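Local coordinates for anaerobically-induced outer membrane porin OprE (Pseudomonas aeruginosa, PDB 4FRX), which probably acts as a porin, a beta-barrel channel of the OprD family that lets small solutes cross the outer membrane, at residues A[44-49]-A[63-68]; A[14-19]-A[431-436]; A[18-23]-A[133-138]. All coordinates share one frame; numbering follows the deposited sequence.

Interaction 1 of 3, residues A[44-49]-A[63-68]; sequences GFILNY and DALGLL. With C8E ((hydroxyethyloxy)tri(ethyloxy)octane), chain D.
Leu68 O takes the backbone N-H of Phe45 at 2.8 Å and is also approached by the CA-H of Gly44, at 3.3 Å from Gly44 CA. The same carbonyl oxygen lies at the edge of the Phe45 ring, in its plane. The Phe45-Leu68, Leu47-Gly66 and Tyr49-Ala64 pairs each exchange two hydrogen bonds; those of Leu47 and Gly66 are the straightest, with Gly66 N to Leu47 O at 2.8 Å and 173° at the hydrogen. Phe45 and Leu68 run side by side on one face, CD1 of Phe45 resting 3.7 Å from CD2 of Leu68, with Leu68 CG anti to its backbone N (chi1 169°) and the Phe45 ring turned beside its own N. At Gly66 no side chain stands on this face, and the alkyl tail of a detergent molecule passes over the backbone there, C8E C4 coming within 3.6 Å of Leu67 N; C1 of the tail touches CB of Phe45. On the other face CG2 of Ile46 meets Leu65 CD1 and Leu67 CD2, and Asn48 lies alongside Leu65. Asp63, at the end of the pairing, is held by salt bridges to Arg120 and Lys111. An antiparallel beta hairpin in regular register, with a detergent tail against the face of Phe45, Leu47 and Leu68, and Ile46 and Leu67 meeting Leu139 of a loop on the other, is characteristic of an outer-membrane beta-barrel wall.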
ATOM      1  N   GLY A  44     -11.805   0.614 -15.912  1.00 14.53           N
ATOM      2  CA  GLY A  44     -11.273   1.809 -15.281  1.00 13.31           C
ATOM      3  C   GLY A  44     -10.444   2.633 -16.250  1.00 14.49           C
ATOM      4  O   GLY A  44      -9.836   2.091 -17.173  1.00 14.51           O
ATOM      5  N   PHE A  45     -10.430   3.947 -16.039  1.00 12.67           N
ATOM      6  CA  PHE A  45      -9.672   4.854 -16.875  1.00 10.68           C
ATOM      7  C   PHE A  45      -8.911   5.753 -15.917  1.00 14.80           C
ATOM      8  O   PHE A  45      -9.500   6.388 -15.032  1.00 10.78           O
ATOM      9  CB  PHE A  45     -10.589   5.715 -17.746  1.00 11.34           C
ATOM     10  CG  PHE A  45     -11.555   4.935 -18.592  1.00 15.48           C
ATOM     11  CD1 PHE A  45     -12.733   4.438 -18.046  1.00 14.22           C
ATOM     12  CD2 PHE A  45     -11.314   4.741 -19.948  1.00 16.51           C
ATOM     13  CE1 PHE A  45     -13.653   3.731 -18.825  1.00 12.01           C
ATOM     14  CE2 PHE A  45     -12.228   4.022 -20.735  1.00 14.10           C
ATOM     15  CZ  PHE A  45     -13.399   3.522 -20.165  1.00 10.54           C
ATOM     16  N   ILE A  46      -7.598   5.781 -16.080  1.00 11.13           N
ATOM     17  CA  ILE A  46      -6.737   6.547 -15.190  1.00 10.57           C
ATOM     18  C   ILE A  46      -5.918   7.466 -16.065  1.00 12.05           C
ATOM     19  O   ILE A  46      -5.028   7.020 -16.784  1.00 16.89           O
ATOM     20  CB  ILE A  46      -5.809   5.629 -14.391  1.00 12.46           C
ATOM     21  CG1 ILE A  46      -6.641   4.662 -13.543  1.00 16.18           C
ATOM     22  CG2 ILE A  46      -4.843   6.464 -13.553  1.00 16.73           C
ATOM     23  CD1 ILE A  46      -5.988   3.315 -13.319  1.00 23.79           C
ATOM     24  N   LEU A  47      -6.244   8.752 -16.015  1.00  8.33           N
ATOM     25  CA  LEU A  47      -5.599   9.737 -16.863  1.00 12.52           C
ATOM     26  C   LEU A  47      -4.729  10.675 -16.024  1.00 16.35           C
ATOM     27  O   LEU A  47      -5.237  11.422 -15.190  1.00 13.84           O
ATOM     28  CB  LEU A  47      -6.673  10.503 -17.623  1.00 16.23           C
ATOM     29  CG  LEU A  47      -6.315  11.723 -18.456  1.00 17.73           C
ATOM     30  CD1 LEU A  47      -5.235  11.398 -19.462  1.00 25.14           C
ATOM     31  CD2 LEU A  47      -7.579  12.194 -19.161  1.00 20.17           C
ATOM     32  N   ASN A  48      -3.413  10.612 -16.229  1.00 15.06           N
ATOM     33  CA  ASN A  48      -2.491  11.464 -15.479  1.00 20.04           C
ATOM     34  C   ASN A  48      -2.016  12.571 -16.398  1.00 25.72           C
ATOM     35  O   ASN A  48      -1.749  12.315 -17.562  1.00 23.41           O
ATOM     36  CB  ASN A  48      -1.257  10.688 -15.022  1.00 27.12           C
ATOM     37  CG  ASN A  48      -1.591   9.387 -14.335  1.00 34.38           C
ATOM     38  OD1 ASN A  48      -1.903   8.388 -14.983  1.00 43.07           O
ATOM     39  ND2 ASN A  48      -1.477   9.375 -13.018  1.00 42.30           N
ATOM     40  N   TYR A  49      -1.923  13.795 -15.887  1.00 15.30           N
ATOM     41  CA  TYR A  49      -1.297  14.880 -16.623  1.00 18.01           C
ATOM     42  C   TYR A  49      -0.265  15.480 -15.688  1.00 14.95           C
ATOM     43  O   TYR A  49      -0.523  15.631 -14.501  1.00  9.28           O
ATOM     44  CB  TYR A  49      -2.322  15.928 -17.065  1.00 19.06           C
ATOM     45  CG  TYR A  49      -1.702  17.259 -17.427  1.00 23.29           C
ATOM     46  CD1 TYR A  49      -1.099  17.460 -18.663  1.00 26.08           C
ATOM     47  CD2 TYR A  49      -1.698  18.311 -16.519  1.00 24.17           C
ATOM     48  CE1 TYR A  49      -0.516  18.676 -18.981  1.00 25.04           C
ATOM     49  CE2 TYR A  49      -1.126  19.531 -16.835  1.00 15.95           C
ATOM     50  CZ  TYR A  49      -0.535  19.703 -18.057  1.00 26.01           C
ATOM     51  OH  TYR A  49       0.033  20.918 -18.349  1.00 25.49           O
ATOM     52  N   ASP A  63      -0.189  19.199 -11.561  1.00 11.91           N
ATOM     53  CA  ASP A  63      -0.512  17.858 -12.039  1.00  9.89           C
ATOM     54  C   ASP A  63      -2.006  17.593 -11.842  1.00 10.53           C
ATOM     55  O   ASP A  63      -2.641  18.205 -10.983  1.00 11.62           O
ATOM     56  CB  ASP A  63       0.274  16.780 -11.280  1.00 10.75           C
ATOM     57  CG  ASP A  63       1.769  16.813 -11.556  1.00 16.75           C
ATOM     58  OD1 ASP A  63       2.229  17.565 -12.436  1.00 16.92           O
ATOM     59  OD2 ASP A  63       2.496  16.055 -10.884  1.00 22.83           O
ATOM     60  N   ALA A  64      -2.557  16.680 -12.641  1.00 11.63           N
ATOM     61  CA  ALA A  64      -3.967  16.316 -12.528  1.00 12.98           C
ATOM     62  C   ALA A  64      -4.094  14.806 -12.663  1.00 15.03           C
ATOM     63  O   ALA A  64      -3.417  14.182 -13.482  1.00 12.83           O
ATOM     64  CB  ALA A  64      -4.803  17.019 -13.607  1.00  9.82           C
ATOM     65  N   LEU A  65      -4.943  14.221 -11.830  1.00 14.17           N
ATOM     66  CA  LEU A  65      -5.204  12.793 -11.885  1.00 12.73           C
ATOM     67  C   LEU A  65      -6.709  12.578 -12.029  1.00  9.99           C
ATOM     68  O   LEU A  65      -7.471  12.851 -11.105  1.00 11.44           O
ATOM     69  CB  LEU A  65      -4.678  12.104 -10.623  1.00 11.62           C
ATOM     70  CG  LEU A  65      -5.010  10.612 -10.564  1.00  7.98           C
ATOM     71  CD1 LEU A  65      -4.285   9.870 -11.683  1.00 13.37           C
ATOM     72  CD2 LEU A  65      -4.710  10.009  -9.206  1.00  8.51           C
ATOM     73  N   GLY A  66      -7.131  12.122 -13.206  1.00  9.39           N
ATOM     74  CA  GLY A  66      -8.537  11.859 -13.477  1.00 13.51           C
ATOM     75  C   GLY A  66      -8.802  10.371 -13.389  1.00 12.15           C
ATOM     76  O   GLY A  66      -8.082   9.584 -13.987  1.00 11.84           O
ATOM     77  N   LEU A  67      -9.824   9.988 -12.629  1.00  8.34           N
ATOM     78  CA  LEU A  67     -10.134   8.585 -12.410  1.00  5.61           C
ATOM     79  C   LEU A  67     -11.596   8.308 -12.762  1.00 11.12           C
ATOM     80  O   LEU A  67     -12.473   9.033 -12.313  1.00 12.14           O
ATOM     81  CB  LEU A  67      -9.906   8.236 -10.933  1.00 11.14           C
ATOM     82  CG  LEU A  67      -8.526   8.496 -10.316  1.00  5.06           C
ATOM     83  CD1 LEU A  67      -8.484   7.978  -8.875  1.00  6.35           C
ATOM     84  CD2 LEU A  67      -7.472   7.815 -11.137  1.00  7.14           C
ATOM     85  N   LEU A  68     -11.861   7.273 -13.556  1.00  9.43           N
ATOM     86  CA  LEU A  68     -13.236   6.920 -13.913  1.00  7.96           C
ATOM     87  C   LEU A  68     -13.402   5.414 -13.879  1.00  9.42           C
ATOM     88  O   LEU A  68     -12.579   4.687 -14.426  1.00  9.99           O
ATOM     89  CB  LEU A  68     -13.583   7.427 -15.318  1.00 13.25           C
ATOM     90  CG  LEU A  68     -14.898   6.907 -15.923  1.00 13.78           C
ATOM     91  CD1 LEU A  68     -16.126   7.441 -15.188  1.00 10.53           C
ATOM     92  CD2 LEU A  68     -14.960   7.263 -17.400  1.00 10.68           C
TER
HETATM   93  C1  C8E D 502     -10.575   9.353 -18.306  1.00 20.52           C
HETATM   94  C2  C8E D 502     -10.567   9.983 -16.915  1.00 18.97           C
HETATM   95  C3  C8E D 502     -11.894  10.686 -16.656  1.00 19.81           C
HETATM   96  C4  C8E D 502     -11.971  11.262 -15.250  1.00 20.14           C
HETATM   97  C5  C8E D 502     -13.316  11.952 -15.038  1.00 22.64           C
HETATM   98  C6  C8E D 502     -13.269  13.055 -13.983  1.00 21.91           C
HETATM   99  C7  C8E D 502     -14.647  13.704 -13.897  1.00 24.52           C
HETATM  100  C8  C8E D 502     -14.641  14.920 -12.979  1.00 34.19           C
HETATM  101  O9  C8E D 502     -15.384  14.645 -11.814  1.00 35.99           O

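Interaction 2 of 3, residues A[14-19]-A[431-436]; sequences KASLTL and SYTLPL
Thr18 and Thr433 form a non-hydrogen-bonded pair of the antiparallel sheet, and their side chains approach at a slant, joined by a hydrogen bond of 2.7 Å between Thr18 OG1 and Thr433 OG1. Both hydroxyls are turned beside their own backbone N, which brings the two oxygens together between the strands, while the methyl CG2 of Thr433 packs near Thr18 OG1 and 3.6 Å from Ser16 OG. Leu17 and Leu434, on the other face, lie side by side and point the same way. CG of Leu434 sits between its backbone N and carbonyl carbon (chi1 68°), and a nearly eclipsed second torsion (chi2 -23°) brings CD1 up against Leu17 CB and Leu17 O, so closely that its position looks strained and is somewhat doubtful. Leu436, past the end of its strand, adds CD1 at 3.9 Å from Leu17 CB and sets its own CB 3.8 Å from Ala15 CB, extending the apolar packing beyond the paired strands. Backbone bonds flank the threonine pair: Leu17 and Leu434 exchange two, as do Leu19 and Tyr432, Leu19 N reaching Tyr432 O at 2.8 Å. Through this pairing the first strand, 17-28, meets the last, 423-434, and the barrel closes; strand 37-50 lies along the other edge of 17-28, with Leu47 against both Leu17 and Leu436, while Ser431 bonds through its backbone to Gly399 of strand 399-409.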
ATOM      1  N   LYS A  14       3.644  16.280 -19.732  1.00 18.28           N
ATOM      2  CA  LYS A  14       3.360  14.912 -20.121  1.00 15.42           C
ATOM      3  C   LYS A  14       1.946  14.530 -19.673  1.00 18.75           C
ATOM      4  O   LYS A  14       1.404  15.119 -18.753  1.00 17.99           O
ATOM      5  CB  LYS A  14       4.395  13.966 -19.513  1.00 20.33           C
ATOM      6  CG  LYS A  14       5.725  13.952 -20.257  1.00 29.10           C
ATOM      7  N   ALA A  15       1.337  13.556 -20.341  1.00 20.31           N
ATOM      8  CA  ALA A  15       0.051  13.038 -19.874  1.00 22.81           C
ATOM      9  C   ALA A  15       0.183  11.567 -19.490  1.00 38.40           C
ATOM     10  O   ALA A  15       1.212  11.190 -18.928  1.00 58.80           O
ATOM     11  CB  ALA A  15      -1.040  13.248 -20.898  1.00 23.92           C
ATOM     12  N   SER A  16      -0.869  10.782 -19.747  1.00 22.50           N
ATOM     13  CA  SER A  16      -0.897   9.304 -19.715  1.00 21.00           C
ATOM     14  C   SER A  16      -2.288   8.781 -19.469  1.00 14.65           C
ATOM     15  O   SER A  16      -2.989   9.303 -18.617  1.00 15.63           O
ATOM     16  CB  SER A  16       0.055   8.670 -18.696  1.00 29.22           C
ATOM     17  OG  SER A  16       0.489   7.436 -19.207  1.00 39.53           O
ATOM     18  N   LEU A  17      -2.663   7.735 -20.207  1.00 16.88           N
ATOM     19  CA  LEU A  17      -3.916   7.035 -19.958  1.00 11.78           C
ATOM     20  C   LEU A  17      -3.656   5.550 -19.694  1.00 11.82           C
ATOM     21  O   LEU A  17      -3.072   4.839 -20.521  1.00  9.16           O
ATOM     22  CB  LEU A  17      -4.868   7.207 -21.149  1.00 13.77           C
ATOM     23  CG  LEU A  17      -6.261   6.587 -21.044  1.00 19.08           C
ATOM     24  CD1 LEU A  17      -7.034   7.223 -19.895  1.00 13.20           C
ATOM     25  CD2 LEU A  17      -7.017   6.740 -22.361  1.00 18.85           C
ATOM     26  N   THR A  18      -4.096   5.078 -18.533  1.00 12.26           N
ATOM     27  CA  THR A  18      -4.075   3.654 -18.251  1.00 12.66           C
ATOM     28  C   THR A  18      -5.502   3.108 -18.286  1.00 14.99           C
ATOM     29  O   THR A  18      -6.432   3.724 -17.776  1.00 10.70           O
ATOM     30  CB  THR A  18      -3.374   3.365 -16.911  1.00 22.59           C
ATOM     31  OG1 THR A  18      -1.986   3.695 -17.045  1.00 20.20           O
ATOM     32  CG2 THR A  18      -3.499   1.893 -16.524  1.00 26.75           C
ATOM     33  N   LEU A  19      -5.672   1.974 -18.953  1.00 11.44           N
ATOM     34  CA  LEU A  19      -6.968   1.348 -19.095  1.00 12.64           C
ATOM     35  C   LEU A  19      -6.846   0.100 -18.270  1.00 12.86           C
ATOM     36  O   LEU A  19      -5.894  -0.660 -18.447  1.00 17.28           O
ATOM     37  CB  LEU A  19      -7.238   0.985 -20.562  1.00 16.13           C
ATOM     38  CG  LEU A  19      -7.234   2.139 -21.558  1.00 13.85           C
ATOM     39  CD1 LEU A  19      -7.485   1.627 -22.970  1.00 18.55           C
ATOM     40  CD2 LEU A  19      -8.288   3.154 -21.175  1.00 22.81           C
ATOM     41  N   SER A 431      -4.562  -4.768 -18.438  1.00 10.50           N
ATOM     42  CA  SER A 431      -4.128  -3.389 -18.289  1.00 13.80           C
ATOM     43  C   SER A 431      -3.342  -2.921 -19.502  1.00 16.12           C
ATOM     44  O   SER A 431      -2.663  -3.713 -20.147  1.00 17.91           O
ATOM     45  CB  SER A 431      -3.282  -3.226 -17.030  1.00 18.97           C
ATOM     46  OG  SER A 431      -2.946  -1.857 -16.842  1.00 28.08           O
ATOM     47  N   TYR A 432      -3.430  -1.629 -19.797  1.00  9.79           N
ATOM     48  CA  TYR A 432      -2.707  -1.053 -20.928  1.00  7.42           C
ATOM     49  C   TYR A 432      -2.486   0.423 -20.663  1.00 12.55           C
ATOM     50  O   TYR A 432      -3.429   1.155 -20.335  1.00 14.19           O
ATOM     51  CB  TYR A 432      -3.480  -1.240 -22.228  1.00 13.60           C
ATOM     52  CG  TYR A 432      -2.733  -0.762 -23.452  1.00 18.31           C
ATOM     53  CD1 TYR A 432      -1.702  -1.519 -24.002  1.00 18.38           C
ATOM     54  CD2 TYR A 432      -3.051   0.448 -24.055  1.00 21.20           C
ATOM     55  CE1 TYR A 432      -1.009  -1.082 -25.129  1.00 23.46           C
ATOM     56  CE2 TYR A 432      -2.358   0.894 -25.175  1.00 23.49           C
ATOM     57  CZ  TYR A 432      -1.344   0.127 -25.708  1.00 29.25           C
ATOM     58  OH  TYR A 432      -0.661   0.570 -26.829  1.00 27.92           O
ATOM     59  N   THR A 433      -1.237   0.853 -20.791  1.00 12.63           N
ATOM     60  CA  THR A 433      -0.896   2.255 -20.599  1.00 16.56           C
ATOM     61  C   THR A 433      -0.395   2.848 -21.897  1.00 19.69           C
ATOM     62  O   THR A 433       0.470   2.261 -22.555  1.00 22.12           O
ATOM     63  CB  THR A 433       0.178   2.415 -19.523  1.00 20.14           C
ATOM     64  OG1 THR A 433      -0.352   1.971 -18.271  1.00 23.64           O
ATOM     65  CG2 THR A 433       0.605   3.876 -19.396  1.00 17.50           C
ATOM     66  N   LEU A 434      -0.934   4.003 -22.281  1.00 18.87           N
ATOM     67  CA  LEU A 434      -0.490   4.635 -23.522  1.00 26.42           C
ATOM     68  C   LEU A 434      -0.179   6.111 -23.384  1.00 29.99           C
ATOM     69  O   LEU A 434      -0.834   6.814 -22.608  1.00 13.95           O
ATOM     70  CB  LEU A 434      -1.451   4.361 -24.688  1.00 33.74           C
ATOM     71  CG  LEU A 434      -2.882   4.885 -24.853  1.00 36.57           C
ATOM     72  CD1 LEU A 434      -3.527   5.262 -23.563  1.00 40.43           C
ATOM     73  CD2 LEU A 434      -2.975   6.017 -25.859  1.00 36.37           C
ATOM     74  N   PRO A 435       0.865   6.569 -24.103  1.00 39.51           N
ATOM     75  CA  PRO A 435       1.256   7.984 -24.132  1.00 37.64           C
ATOM     76  C   PRO A 435       0.253   8.928 -24.827  1.00 30.64           C
ATOM     77  O   PRO A 435      -0.200   8.612 -25.923  1.00 21.99           O
ATOM     78  CB  PRO A 435       2.614   7.979 -24.856  1.00 41.74           C
ATOM     79  CG  PRO A 435       2.679   6.672 -25.574  1.00 46.20           C
ATOM     80  CD  PRO A 435       1.856   5.704 -24.771  1.00 45.14           C
ATOM     81  N   LEU A 436      -0.065  10.064 -24.195  1.00 29.81           N
ATOM     82  CA  LEU A 436      -1.000  11.048 -24.742  1.00 32.22           C
ATOM     83  C   LEU A 436      -0.335  12.423 -24.808  1.00 44.77           C
ATOM     84  O   LEU A 436      -1.040  13.411 -24.928  1.00 62.62           O
ATOM     85  CB  LEU A 436      -2.241  11.217 -23.854  1.00 28.41           C
ATOM     86  CG  LEU A 436      -3.254  10.108 -23.637  1.00 24.70           C
ATOM     87  CD1 LEU A 436      -4.397  10.669 -22.826  1.00 25.82           C
ATOM     88  CD2 LEU A 436      -3.755   9.549 -24.952  1.00 28.21           C
TER

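Interaction 3 of 3, residues A[18-23]-A[133-138]; sequences TLRNFY and YNDGRL
Arg20 grips the carboxylate of Asp135 end-on with two nitrogens, one to each oxygen: NH1 to OD1 and NH2 to OD2, both at 2.8 Å. The NH1 bond is straight, 179° at the hydrogen, and OD1 lies in the guanidinium plane; the two flat groups are nevertheless turned 41° apart, so that OD1 is met from above the carboxylate plane while OD2 is reached on its syn side, though still tilted from the plane. NH1 also donates to the backbone carbonyl Arg137 O at 3.2 Å, a more bent bond that arrives above the carbonyl plane. A bend at chi3 (-68°) of the otherwise extended arginine turns its head to these acceptors. Beside it, the Phe22 ring carries Arg137 over one face, with CA 3.9 Å from the ring centroid in a CH-pi contact, and Leu138 CD1 rests 3.6 Å from Phe22 CB. Inside the loop, Asn134 OD1 accepts from Gly136 N to make an Asx turn and takes a further bond from Arg169 NH1. Arg137 NH1 donates to Gly136 O at 2.9 Å, and its NE to Thr89. Through Arg20 and Phe22, residues 133-138 lie against the wall strand 17-28, consistent with an inward-folded porin loop. With a two-point ionic grip and a backbone carbonyl sharing NH1, the chemistry implies a directional attachment that probably stabilises both charged forms and limits rotation of the guanidinium.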
ATOM      1  N   THR A  18      -4.096   5.078 -18.533  1.00 12.26           N
ATOM      2  CA  THR A  18      -4.075   3.654 -18.251  1.00 12.66           C
ATOM      3  C   THR A  18      -5.502   3.108 -18.286  1.00 14.99           C
ATOM      4  O   THR A  18      -6.432   3.724 -17.776  1.00 10.70           O
ATOM      5  CB  THR A  18      -3.374   3.365 -16.911  1.00 22.59           C
ATOM      6  OG1 THR A  18      -1.986   3.695 -17.045  1.00 20.20           O
ATOM      7  CG2 THR A  18      -3.499   1.893 -16.524  1.00 26.75           C
ATOM      8  N   LEU A  19      -5.672   1.974 -18.953  1.00 11.44           N
ATOM      9  CA  LEU A  19      -6.968   1.348 -19.095  1.00 12.64           C
ATOM     10  C   LEU A  19      -6.846   0.100 -18.270  1.00 12.86           C
ATOM     11  O   LEU A  19      -5.894  -0.660 -18.447  1.00 17.28           O
ATOM     12  CB  LEU A  19      -7.238   0.985 -20.562  1.00 16.13           C
ATOM     13  CG  LEU A  19      -7.234   2.139 -21.558  1.00 13.85           C
ATOM     14  CD1 LEU A  19      -7.485   1.627 -22.970  1.00 18.55           C
ATOM     15  CD2 LEU A  19      -8.288   3.154 -21.175  1.00 22.81           C
ATOM     16  N   ARG A  20      -7.773  -0.089 -17.341  1.00 10.19           N
ATOM     17  CA  ARG A  20      -7.718  -1.248 -16.455  1.00 13.37           C
ATOM     18  C   ARG A  20      -9.041  -1.990 -16.441  1.00 17.35           C
ATOM     19  O   ARG A  20     -10.053  -1.474 -15.974  1.00 15.14           O
ATOM     20  CB  ARG A  20      -7.359  -0.832 -15.023  1.00 10.28           C
ATOM     21  CG  ARG A  20      -7.153  -2.021 -14.069  1.00 11.13           C
ATOM     22  CD  ARG A  20      -6.917  -1.577 -12.627  1.00 13.57           C
ATOM     23  NE  ARG A  20      -5.625  -0.896 -12.492  1.00 13.99           N
ATOM     24  CZ  ARG A  20      -5.216  -0.281 -11.385  1.00 15.52           C
ATOM     25  NH1 ARG A  20      -5.993  -0.268 -10.312  1.00 16.40           N
ATOM     26  NH2 ARG A  20      -4.029   0.320 -11.348  1.00 18.02           N
ATOM     27  N   ASN A  21      -9.036  -3.217 -16.934  1.00 14.36           N
ATOM     28  CA  ASN A  21     -10.232  -4.020 -16.825  1.00  9.85           C
ATOM     29  C   ASN A  21     -10.047  -4.958 -15.640  1.00 16.84           C
ATOM     30  O   ASN A  21      -9.136  -5.784 -15.643  1.00 15.44           O
ATOM     31  CB  ASN A  21     -10.486  -4.787 -18.122  1.00 13.02           C
ATOM     32  CG  ASN A  21     -11.834  -5.471 -18.132  1.00 14.47           C
ATOM     33  OD1 ASN A  21     -11.964  -6.601 -17.682  1.00 16.09           O
ATOM     34  ND2 ASN A  21     -12.850  -4.779 -18.641  1.00 14.86           N
ATOM     35  N   PHE A  22     -10.898  -4.806 -14.625  1.00  8.82           N
ATOM     36  CA  PHE A  22     -10.705  -5.462 -13.330  1.00  8.33           C
ATOM     37  C   PHE A  22     -11.882  -6.329 -12.915  1.00 11.95           C
ATOM     38  O   PHE A  22     -13.000  -5.848 -12.725  1.00 11.57           O
ATOM     39  CB  PHE A  22     -10.428  -4.422 -12.229  1.00 12.21           C
ATOM     40  CG  PHE A  22     -10.141  -5.025 -10.884  1.00  9.58           C
ATOM     41  CD1 PHE A  22      -8.847  -5.416 -10.547  1.00 12.35           C
ATOM     42  CD2 PHE A  22     -11.157  -5.211  -9.958  1.00  8.90           C
ATOM     43  CE1 PHE A  22      -8.578  -5.990  -9.308  1.00 12.30           C
ATOM     44  CE2 PHE A  22     -10.900  -5.785  -8.723  1.00 11.20           C
ATOM     45  CZ  PHE A  22      -9.601  -6.171  -8.393  1.00 11.76           C
ATOM     46  N   TYR A  23     -11.610  -7.617 -12.760  1.00 11.23           N
ATOM     47  CA  TYR A  23     -12.618  -8.558 -12.339  1.00 13.61           C
ATOM     48  C   TYR A  23     -12.208  -9.159 -10.991  1.00  8.19           C
ATOM     49  O   TYR A  23     -11.061  -9.548 -10.812  1.00 11.87           O
ATOM     50  CB  TYR A  23     -12.750  -9.653 -13.391  1.00 11.06           C
ATOM     51  CG  TYR A  23     -13.641 -10.777 -12.945  1.00 16.24           C
ATOM     52  CD1 TYR A  23     -15.023 -10.683 -13.064  1.00 19.00           C
ATOM     53  CD2 TYR A  23     -13.102 -11.934 -12.390  1.00 20.78           C
ATOM     54  CE1 TYR A  23     -15.840 -11.716 -12.645  1.00 23.65           C
ATOM     55  CE2 TYR A  23     -13.909 -12.962 -11.973  1.00 24.24           C
ATOM     56  CZ  TYR A  23     -15.272 -12.851 -12.102  1.00 21.26           C
ATOM     57  OH  TYR A  23     -16.056 -13.891 -11.673  1.00 19.64           O
ATOM     58  N   TYR A 133      -0.201   4.182  -0.717  1.00 10.80           N
ATOM     59  CA  TYR A 133      -1.574   4.102  -1.165  1.00  8.19           C
ATOM     60  C   TYR A 133      -1.912   2.704  -1.676  1.00  9.50           C
ATOM     61  O   TYR A 133      -1.071   2.021  -2.266  1.00 15.73           O
ATOM     62  CB  TYR A 133      -1.855   5.153  -2.230  1.00  9.71           C
ATOM     63  CG  TYR A 133      -1.237   4.890  -3.591  1.00 12.27           C
ATOM     64  CD1 TYR A 133       0.106   5.172  -3.839  1.00 11.87           C
ATOM     65  CD2 TYR A 133      -2.010   4.391  -4.638  1.00  8.54           C
ATOM     66  CE1 TYR A 133       0.658   4.943  -5.088  1.00 18.09           C
ATOM     67  CE2 TYR A 133      -1.470   4.169  -5.887  1.00 16.29           C
ATOM     68  CZ  TYR A 133      -0.136   4.444  -6.107  1.00 17.62           C
ATOM     69  OH  TYR A 133       0.401   4.229  -7.351  1.00 10.89           O
ATOM     70  N   ASN A 134      -3.147   2.292  -1.434  1.00 12.04           N
ATOM     71  CA  ASN A 134      -3.627   1.020  -1.936  1.00  9.78           C
ATOM     72  C   ASN A 134      -4.122   1.154  -3.373  1.00 12.84           C
ATOM     73  O   ASN A 134      -4.704   2.171  -3.753  1.00 14.10           O
ATOM     74  CB  ASN A 134      -4.751   0.489  -1.047  1.00  6.29           C
ATOM     75  CG  ASN A 134      -5.237  -0.867  -1.496  1.00 10.91           C
ATOM     76  OD1 ASN A 134      -6.188  -0.974  -2.278  1.00 15.02           O
ATOM     77  ND2 ASN A 134      -4.570  -1.921  -1.027  1.00 14.07           N
ATOM     78  N   ASP A 135      -3.873   0.127  -4.177  1.00 12.19           N
ATOM     79  CA  ASP A 135      -4.384   0.089  -5.539  1.00 11.79           C
ATOM     80  C   ASP A 135      -4.765  -1.353  -5.881  1.00 14.81           C
ATOM     81  O   ASP A 135      -4.409  -1.870  -6.945  1.00 13.72           O
ATOM     82  CB  ASP A 135      -3.323   0.607  -6.503  1.00 12.16           C
ATOM     83  CG  ASP A 135      -3.883   0.919  -7.877  1.00 17.30           C
ATOM     84  OD1 ASP A 135      -5.126   0.996  -8.028  1.00 12.99           O
ATOM     85  OD2 ASP A 135      -3.070   1.089  -8.808  1.00 15.27           O
ATOM     86  N   GLY A 136      -5.477  -1.992  -4.958  1.00 11.57           N
ATOM     87  CA  GLY A 136      -5.837  -3.391  -5.097  1.00 15.31           C
ATOM     88  C   GLY A 136      -7.146  -3.657  -5.827  1.00 13.11           C
ATOM     89  O   GLY A 136      -7.563  -4.812  -5.938  1.00 12.33           O
ATOM     90  N   ARG A 137      -7.808  -2.606  -6.312  1.00  9.25           N
ATOM     91  CA  ARG A 137      -9.081  -2.804  -7.004  1.00 11.65           C
ATOM     92  C   ARG A 137      -9.073  -2.092  -8.348  1.00  8.48           C
ATOM     93  O   ARG A 137      -8.138  -2.262  -9.122  1.00 11.23           O
ATOM     94  CB  ARG A 137     -10.274  -2.386  -6.133  1.00 10.11           C
ATOM     95  CG  ARG A 137     -10.437  -3.222  -4.827  1.00  6.57           C
ATOM     96  CD  ARG A 137     -10.735  -4.702  -5.107  1.00  9.98           C
ATOM     97  NE  ARG A 137     -10.962  -5.460  -3.863  1.00 13.07           N
ATOM     98  CZ  ARG A 137     -10.010  -6.085  -3.171  1.00 14.16           C
ATOM     99  NH1 ARG A 137      -8.753  -6.049  -3.582  1.00 12.09           N
ATOM    100  NH2 ARG A 137     -10.319  -6.747  -2.056  1.00 14.83           N
ATOM    101  N   LEU A 138     -10.097  -1.290  -8.618  1.00  3.09           N
ATOM    102  CA  LEU A 138     -10.233  -0.676  -9.953  1.00 10.21           C
ATOM    103  C   LEU A 138      -9.516   0.660 -10.085  1.00 13.02           C
ATOM    104  O   LEU A 138      -8.815   0.913 -11.079  1.00 13.24           O
ATOM    105  CB  LEU A 138     -11.721  -0.501 -10.309  1.00 10.24           C
ATOM    106  CG  LEU A 138     -12.061  -0.023 -11.724  1.00 15.47           C
ATOM    107  CD1 LEU A 138     -11.532  -1.004 -12.763  1.00 14.23           C
ATOM    108  CD2 LEU A 138     -13.573   0.167 -11.890  1.00 22.38           C
TER

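How the interactions relate
From the N terminus, the chain enters strand 17-28, the element common to interactions 2 and 3, which share Thr18 and Leu19. Strand 37-50 follows and pairs with it, Asn48 N reaching Ser16 O and Gly44 N reaching Arg20 O, then turns back as 59-71 to close the short hairpin of interaction 1. Interaction 3 closes a loop of 109 residues, returning the segment 133-138 to the barrel wall. Interaction 2 spans nearly the whole chain, joining its two ends. Interaction 1 lies inside both larger closures, while interactions 2 and 3 start from the same stretch and differ in where the chain returns. Together they join first strand to last, consecutive wall strands, and the wall to a loop.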